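Local coordinates for cellulase (Clostridium cellulovorans, PDB 6UI3), which is the GH5_4 catalytic domain of a longer protein, a broad-specificity endoglucanase that probably hydrolyses cellulose and related polysaccharides, at residues D22-W27 / G59-R64; N151-E156 / M193-C198. All blocks are in the same frame, centred on the assembly; numbering follows the deposited sequence. Where two conformers were deposited one is given.

Interaction 1: residues D22-W27 / G59-R64; sequences DMKIGW and GFNTVR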
loop_
_atom_site.group_PDB
_atom_site.type_symbol
_atom_site.label_atom_id
_atom_site.label_comp_id
_atom_site.label_asym_id
_atom_site.label_seq_id
_atom_site.Cartn_x
_atom_site.Cartn_y
_atom_site.Cartn_z
ATOM N N ASP A 22 3.033 -13.871 7.176
ATOM C CA ASP A 22 1.632 -14.227 7.385
ATOM C C ASP A 22 0.660 -13.428 6.516
ATOM O O ASP A 22 -0.530 -13.756 6.504
ATOM C CB ASP A 22 1.280 -14.028 8.868
ATOM C CG ASP A 22 0.029 -14.764 9.275
ATOM O OD1 ASP A 22 -0.068 -15.969 8.987
ATOM O OD2 ASP A 22 -0.841 -14.129 9.904
ATOM N N MET A 23 1.125 -12.417 5.769
ATOM C CA MET A 23 0.208 -11.500 5.078
ATOM C C MET A 23 -0.438 -12.099 3.827
ATOM O O MET A 23 -1.589 -11.767 3.514
ATOM C CB MET A 23 0.949 -10.211 4.728
ATOM C CG MET A 23 1.197 -9.338 5.925
ATOM S SD MET A 23 2.194 -7.879 5.607
ATOM C CE MET A 23 1.117 -6.912 4.566
ATOM N N LYS A 24 0.277 -12.916 3.081
ATOM C CA LYS A 24 -0.266 -13.716 1.923
ATOM C C LYS A 24 -0.695 -12.791 0.774
ATOM O O LYS A 24 0.056 -11.871 0.420
ATOM C CB LYS A 24 -1.293 -14.711 2.386
ATOM C CG LYS A 24 -0.790 -15.558 3.548
ATOM C CD LYS A 24 -1.783 -16.629 3.954
ATOM C CE LYS A 24 -1.367 -17.315 5.248
ATOM N NZ LYS A 24 -1.648 -16.476 6.447
ATOM N N ILE A 25 -1.857 -13.031 0.129
ATOM C CA ILE A 25 -2.339 -12.310 -1.056
ATOM C C ILE A 25 -3.156 -11.099 -0.615
ATOM O O ILE A 25 -4.031 -11.243 0.253
ATOM C CB ILE A 25 -3.210 -13.264 -1.910
ATOM C CG1 ILE A 25 -2.436 -14.538 -2.266
ATOM C CG2 ILE A 25 -3.728 -12.561 -3.165
ATOM C CD1 ILE A 25 -3.278 -15.608 -2.925
ATOM N N GLY A 26 -2.948 -9.941 -1.241
ATOM C CA GLY A 26 -3.602 -8.725 -0.811
ATOM C C GLY A 26 -4.208 -7.884 -1.924
ATOM O O GLY A 26 -4.125 -8.205 -3.117
ATOM N N TRP A 27 -4.780 -6.764 -1.493
ATOM C CA TRP A 27 -5.708 -5.984 -2.304
ATOM C C TRP A 27 -5.800 -4.584 -1.724
ATOM O O TRP A 27 -5.798 -4.412 -0.501
ATOM C CB TRP A 27 -7.058 -6.691 -2.230
ATOM C CG TRP A 27 -8.181 -6.186 -3.076
ATOM C CD1 TRP A 27 -8.507 -6.611 -4.330
ATOM C CD2 TRP A 27 -9.183 -5.224 -2.709
ATOM N NE1 TRP A 27 -9.650 -5.980 -4.765
ATOM C CE2 TRP A 27 -10.081 -5.120 -3.790
ATOM C CE3 TRP A 27 -9.416 -4.453 -1.568
ATOM C CZ2 TRP A 27 -11.189 -4.266 -3.763
ATOM C CZ3 TRP A 27 -10.513 -3.616 -1.543
ATOM C CH2 TRP A 27 -11.372 -3.510 -2.634
ATOM N N GLY A 59 -10.056 -15.623 -1.266
ATOM C CA GLY A 59 -8.704 -16.003 -0.906
ATOM C C GLY A 59 -7.769 -14.870 -0.545
ATOM O O GLY A 59 -6.580 -15.130 -0.310
ATOM N N PHE A 60 -8.239 -13.633 -0.508
ATOM C CA PHE A 60 -7.401 -12.527 -0.058
ATOM C C PHE A 60 -7.290 -12.517 1.464
ATOM O O PHE A 60 -8.236 -12.871 2.180
ATOM C CB PHE A 60 -7.972 -11.192 -0.540
ATOM C CG PHE A 60 -7.901 -11.019 -2.033
ATOM C CD1 PHE A 60 -8.983 -11.334 -2.838
ATOM C CD2 PHE A 60 -6.747 -10.530 -2.632
ATOM C CE1 PHE A 60 -8.897 -11.184 -4.217
ATOM C CE2 PHE A 60 -6.666 -10.379 -4.008
ATOM C CZ PHE A 60 -7.741 -10.699 -4.789
ATOM N N ASN A 61 -6.139 -12.054 1.958
ATOM C CA ASN A 61 -5.846 -12.037 3.380
ATOM C C ASN A 61 -5.447 -10.674 3.917
ATOM O O ASN A 61 -5.333 -10.525 5.143
ATOM C CB ASN A 61 -4.690 -13.015 3.663
ATOM C CG ASN A 61 -4.631 -13.457 5.088
ATOM O OD1 ASN A 61 -5.623 -13.935 5.642
ATOM N ND2 ASN A 61 -3.452 -13.364 5.684
ATOM N N THR A 62 -5.189 -9.691 3.050
ATOM C CA THR A 62 -4.697 -8.375 3.435
ATOM C C THR A 62 -5.385 -7.316 2.585
ATOM O O THR A 62 -5.475 -7.473 1.356
ATOM C CB THR A 62 -3.177 -8.283 3.198
ATOM O OG1 THR A 62 -2.477 -9.152 4.086
ATOM C CG2 THR A 62 -2.659 -6.860 3.408
ATOM N N VAL A 63 -5.849 -6.241 3.220
ATOM C CA VAL A 63 -6.425 -5.099 2.520
ATOM C C VAL A 63 -5.696 -3.826 2.932
ATOM O O VAL A 63 -5.622 -3.493 4.124
ATOM C CB VAL A 63 -7.936 -4.946 2.778
ATOM C CG1 VAL A 63 -8.456 -3.651 2.137
ATOM C CG2 VAL A 63 -8.710 -6.151 2.249
ATOM N N ARG A 64 -5.202 -3.089 1.950
ATOM C CA ARG A 64 -4.647 -1.755 2.161
ATOM C C ARG A 64 -5.718 -0.715 1.886
ATOM O O ARG A 64 -6.479 -0.841 0.910
ATOM C CB ARG A 64 -3.416 -1.535 1.289
ATOM C CG ARG A 64 -2.772 -0.163 1.417
ATOM C CD ARG A 64 -1.347 -0.218 0.912
ATOM N NE ARG A 64 -0.593 1.025 0.887
ATOM C CZ ARG A 64 -0.503 1.860 -0.151
ATOM N NH1 ARG A 64 -1.211 1.652 -1.246
ATOM N NH2 ARG A 64 0.307 2.898 -0.080
HETATM O O HOH W 1 -3.187 -14.628 8.299
HETATM O O HOH W 2 -4.594 -16.902 6.024
HETATM O O HOH W 3 -4.192 -14.952 1.002
#
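Asn61 N and Ile25 O, like Arg64 N and Trp27 O, form short backbone bonds that fix segment 59-64 to segment 22-27. Asn61 N meets Ile25 O at 2.8 Å, almost straight at 172°, and Arg64 N reaches Trp27 O at the same length; between them Trp27 N gives Thr62 O a weak bond. Just ahead of the first strand, two donors share Met23 O: Thr62 OG1 at 2.8 Å, tilted from the carbonyl plane, and Asn61 ND2, weakly, at 3.3 Å. With chi1 at -67°, Thr62 holds OG1 beside its own backbone N, aimed back at Met23, while CG2 lies against Met23 CE. Lys24 NZ bonds Asp22 O and comes from above the carboxylate plane to form a salt bridge with Asp22 OD1 at 3.0 Å. One water joins Asp22 OD2, also bonded to Tyr101, to Asn61 ND2; a second joins Lys24 NZ, more weakly, to Asn61 OD1. Beyond the polar atoms, the edge of Trp27 meets the face of Phe60 in a T-shaped pair, planes at 63°, with CD1 over that face. Ile25 CG2 packs 3.7 Å from Phe60 CD2, and Val63 CG1 abuts the indole edge at CE3; the indole NE1 is bonded to Asp305. A Schellman motif at Gly59 ends helix 49-58, which connects the strands in a beta-alpha-beta unit of parallel neighbours opening a TIM barrel.

Interaction 2: residues N151-E156 / M193-C198; sequences NQPRHE and MVPTYC. Unlike the reference sequence in segment 151-156: Gln152 (reference Glu).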
loop_
_atom_site.group_PDB
_atom_site.type_symbol
_atom_site.label_atom_id
_atom_site.label_comp_id
_atom_site.label_asym_id
_atom_site.label_seq_id
_atom_site.Cartn_x
_atom_site.Cartn_y
_atom_site.Cartn_z
ATOM N N ASN A 151 2.256 7.393 1.343
ATOM C CA ASN A 151 2.029 6.552 0.158
ATOM C C ASN A 151 3.173 6.632 -0.860
ATOM O O ASN A 151 3.950 5.683 -1.007
ATOM C CB ASN A 151 0.683 6.949 -0.452
ATOM C CG ASN A 151 0.448 6.313 -1.778
ATOM O OD1 ASN A 151 0.575 5.084 -1.898
ATOM N ND2 ASN A 151 0.131 7.105 -2.782
ATOM N N GLN A 152 3.268 7.740 -1.594
ATOM C CA GLN A 152 4.227 7.916 -2.694
ATOM C C GLN A 152 4.930 9.257 -2.534
ATOM O O GLN A 152 4.705 10.208 -3.300
ATOM C CB GLN A 152 3.554 7.737 -4.056
ATOM C CG GLN A 152 3.271 6.248 -4.304
ATOM C CD GLN A 152 2.534 5.896 -5.564
ATOM O OE1 GLN A 152 2.469 4.721 -5.935
ATOM N NE2 GLN A 152 1.971 6.870 -6.222
ATOM N N PRO A 153 5.786 9.364 -1.518
ATOM C CA PRO A 153 6.414 10.651 -1.192
ATOM C C PRO A 153 7.334 11.126 -2.301
ATOM O O PRO A 153 8.148 10.356 -2.822
ATOM C CB PRO A 153 7.223 10.337 0.076
ATOM C CG PRO A 153 7.513 8.852 -0.030
ATOM C CD PRO A 153 6.269 8.272 -0.652
ATOM N N ARG A 154 7.248 12.412 -2.622
ATOM C CA ARG A 154 8.014 12.927 -3.745
ATOM C C ARG A 154 8.058 14.445 -3.683
ATOM O O ARG A 154 7.390 15.081 -2.864
ATOM C CB ARG A 154 7.409 12.453 -5.077
ATOM C CG ARG A 154 5.995 12.928 -5.309
ATOM C CD ARG A 154 5.462 12.295 -6.562
ATOM N NE ARG A 154 4.126 12.664 -6.980
ATOM C CZ ARG A 154 3.021 12.065 -6.562
ATOM N NH1 ARG A 154 3.067 11.121 -5.640
ATOM N NH2 ARG A 154 1.857 12.424 -7.079
ATOM N N HIS A 155 8.839 15.023 -4.587
ATOM C CA HIS A 155 8.812 16.450 -4.875
ATOM C C HIS A 155 7.971 16.646 -6.129
ATOM O O HIS A 155 8.358 16.199 -7.214
ATOM C CB HIS A 155 10.231 16.962 -5.100
ATOM C CG HIS A 155 10.301 18.343 -5.679
ATOM N ND1 HIS A 155 10.138 19.482 -4.920
ATOM C CD2 HIS A 155 10.512 18.766 -6.947
ATOM C CE1 HIS A 155 10.255 20.547 -5.692
ATOM N NE2 HIS A 155 10.482 20.140 -6.929
ATOM N N GLU A 156 6.824 17.315 -5.982
ATOM C CA GLU A 156 5.959 17.703 -7.113
ATOM C C GLU A 156 5.652 16.449 -7.931
ATOM O O GLU A 156 5.151 15.467 -7.363
ATOM C CB GLU A 156 6.555 18.879 -7.879
ATOM C CG GLU A 156 6.691 20.111 -7.025
ATOM C CD GLU A 156 7.181 21.320 -7.796
ATOM O OE1 GLU A 156 7.558 21.172 -8.978
ATOM O OE2 GLU A 156 7.195 22.417 -7.208
ATOM N N MET A 193 5.289 0.177 7.887
ATOM C CA MET A 193 5.825 0.174 6.530
ATOM C C MET A 193 6.391 1.553 6.206
ATOM O O MET A 193 5.743 2.574 6.481
ATOM C CB MET A 193 4.720 -0.145 5.521
ATOM C CG MET A 193 4.135 -1.539 5.675
ATOM S SD MET A 193 2.603 -1.819 4.758
ATOM C CE MET A 193 3.135 -1.500 3.082
ATOM N N VAL A 194 7.592 1.576 5.605
ATOM C CA VAL A 194 8.267 2.800 5.246
ATOM C C VAL A 194 8.639 2.740 3.763
ATOM O O VAL A 194 9.291 1.782 3.329
ATOM C CB VAL A 194 9.523 3.070 6.105
ATOM C CG1 VAL A 194 9.095 3.499 7.517
ATOM C CG2 VAL A 194 10.449 1.861 6.175
ATOM N N PRO A 195 8.217 3.699 2.938
ATOM C CA PRO A 195 8.516 3.652 1.506
ATOM C C PRO A 195 9.863 4.269 1.154
ATOM O O PRO A 195 10.387 5.129 1.865
ATOM C CB PRO A 195 7.393 4.522 0.916
ATOM C CG PRO A 195 7.188 5.564 1.943
ATOM C CD PRO A 195 7.314 4.822 3.267
ATOM N N THR A 196 10.391 3.824 0.014
ATOM C CA THR A 196 11.393 4.584 -0.723
ATOM C C THR A 196 10.710 5.801 -1.376
ATOM O O THR A 196 9.481 5.956 -1.356
ATOM C CB THR A 196 11.973 3.696 -1.822
ATOM O OG1 THR A 196 10.877 3.275 -2.646
ATOM C CG2 THR A 196 12.724 2.491 -1.269
ATOM N N TYR A 197 11.512 6.659 -2.008
ATOM C CA TYR A 197 10.982 7.797 -2.755
ATOM C C TYR A 197 10.035 7.294 -3.840
ATOM O O TYR A 197 10.391 6.396 -4.611
ATOM C CB TYR A 197 12.166 8.576 -3.352
ATOM C CG TYR A 197 11.798 9.837 -4.103
ATOM C CD1 TYR A 197 11.556 9.799 -5.459
ATOM C CD2 TYR A 197 11.735 11.073 -3.472
ATOM C CE1 TYR A 197 11.218 10.953 -6.168
ATOM C CE2 TYR A 197 11.400 12.226 -4.172
ATOM C CZ TYR A 197 11.148 12.160 -5.512
ATOM O OH TYR A 197 10.798 13.317 -6.184
ATOM N N CYS A 198 8.816 7.837 -3.879
ATOM C CA CYS A 198 7.748 7.391 -4.769
ATOM C C CYS A 198 7.361 5.929 -4.561
ATOM O O CYS A 198 6.687 5.347 -5.425
ATOM C CB CYS A 198 8.051 7.607 -6.265
ATOM S SG CYS A 198 8.044 9.328 -6.793
#
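Pro153 and Cys198 join two loops at the C-terminal ends of neighbouring strands of the TIM barrel, where the glycoside hydrolase family 5 active site lies. Segment 151-156 begins with Asn-Gln-Pro; the reference sequence has glutamate in the middle, consistent with the Asn-Glu-Pro motif whose glutamate is the general acid/base in this family. Cys198 N donates to Pro153 O at 2.8 Å, and the same oxygen sits 3.7 Å above one face of the Tyr197 ring, offset toward its rim. At the far end of that ring, Tyr197 OH accepts His155 N in a straight bond of 3.0 Å (178°). The ring extends there because Tyr197 CG is anti to the backbone N (chi1 -177°), which carries its hydroxyl along Arg154 to His155. Oblique contact between the two proline rings, with Pro153 CG 3.8 Å from Pro195 CG, closes the inner end.

A second shell steadies these groups. Tyr197 OH, besides accepting from His155 N, donates to Asp158 O, and Phe166 meets the tyrosine ring edge-to-face. The extended side chain of Arg154 reaches its own loop: NH1 meets a lone pair of Gln152 O in the carbonyl plane at 3.0 Å, though that oxygen is tilted from the guanidinium plane, and NH2 pairs with Glu157. Gln152 OE1 is held by His222. The aliphatic root of Arg154 packs on the cysteine, CB lying 3.6 Å from Cys198 SG.

Overall arrangement
From the N terminus, interaction 1 closes first: segment 22-27 enters strand 25-29, the chain passes through helix 49-58, and segment 59-64 returns as the adjoining strand 62-65. After strands 101-105 and 145-148, interaction 2 opens in the loop at 151-156, runs through helix 163-182 and closes at 193-198, the end of strand 192-195 and the residues after it. The two loops therefore follow in series, neither nested nor crossing. Their centres lie about 22 Å apart on opposite sides of the chain's centre, yet both reach the same closed sheet, and Arg64 NH2 probably bonds Asn151 OD1 at 2.9 Å, linking the second strand to the loop after the fourth.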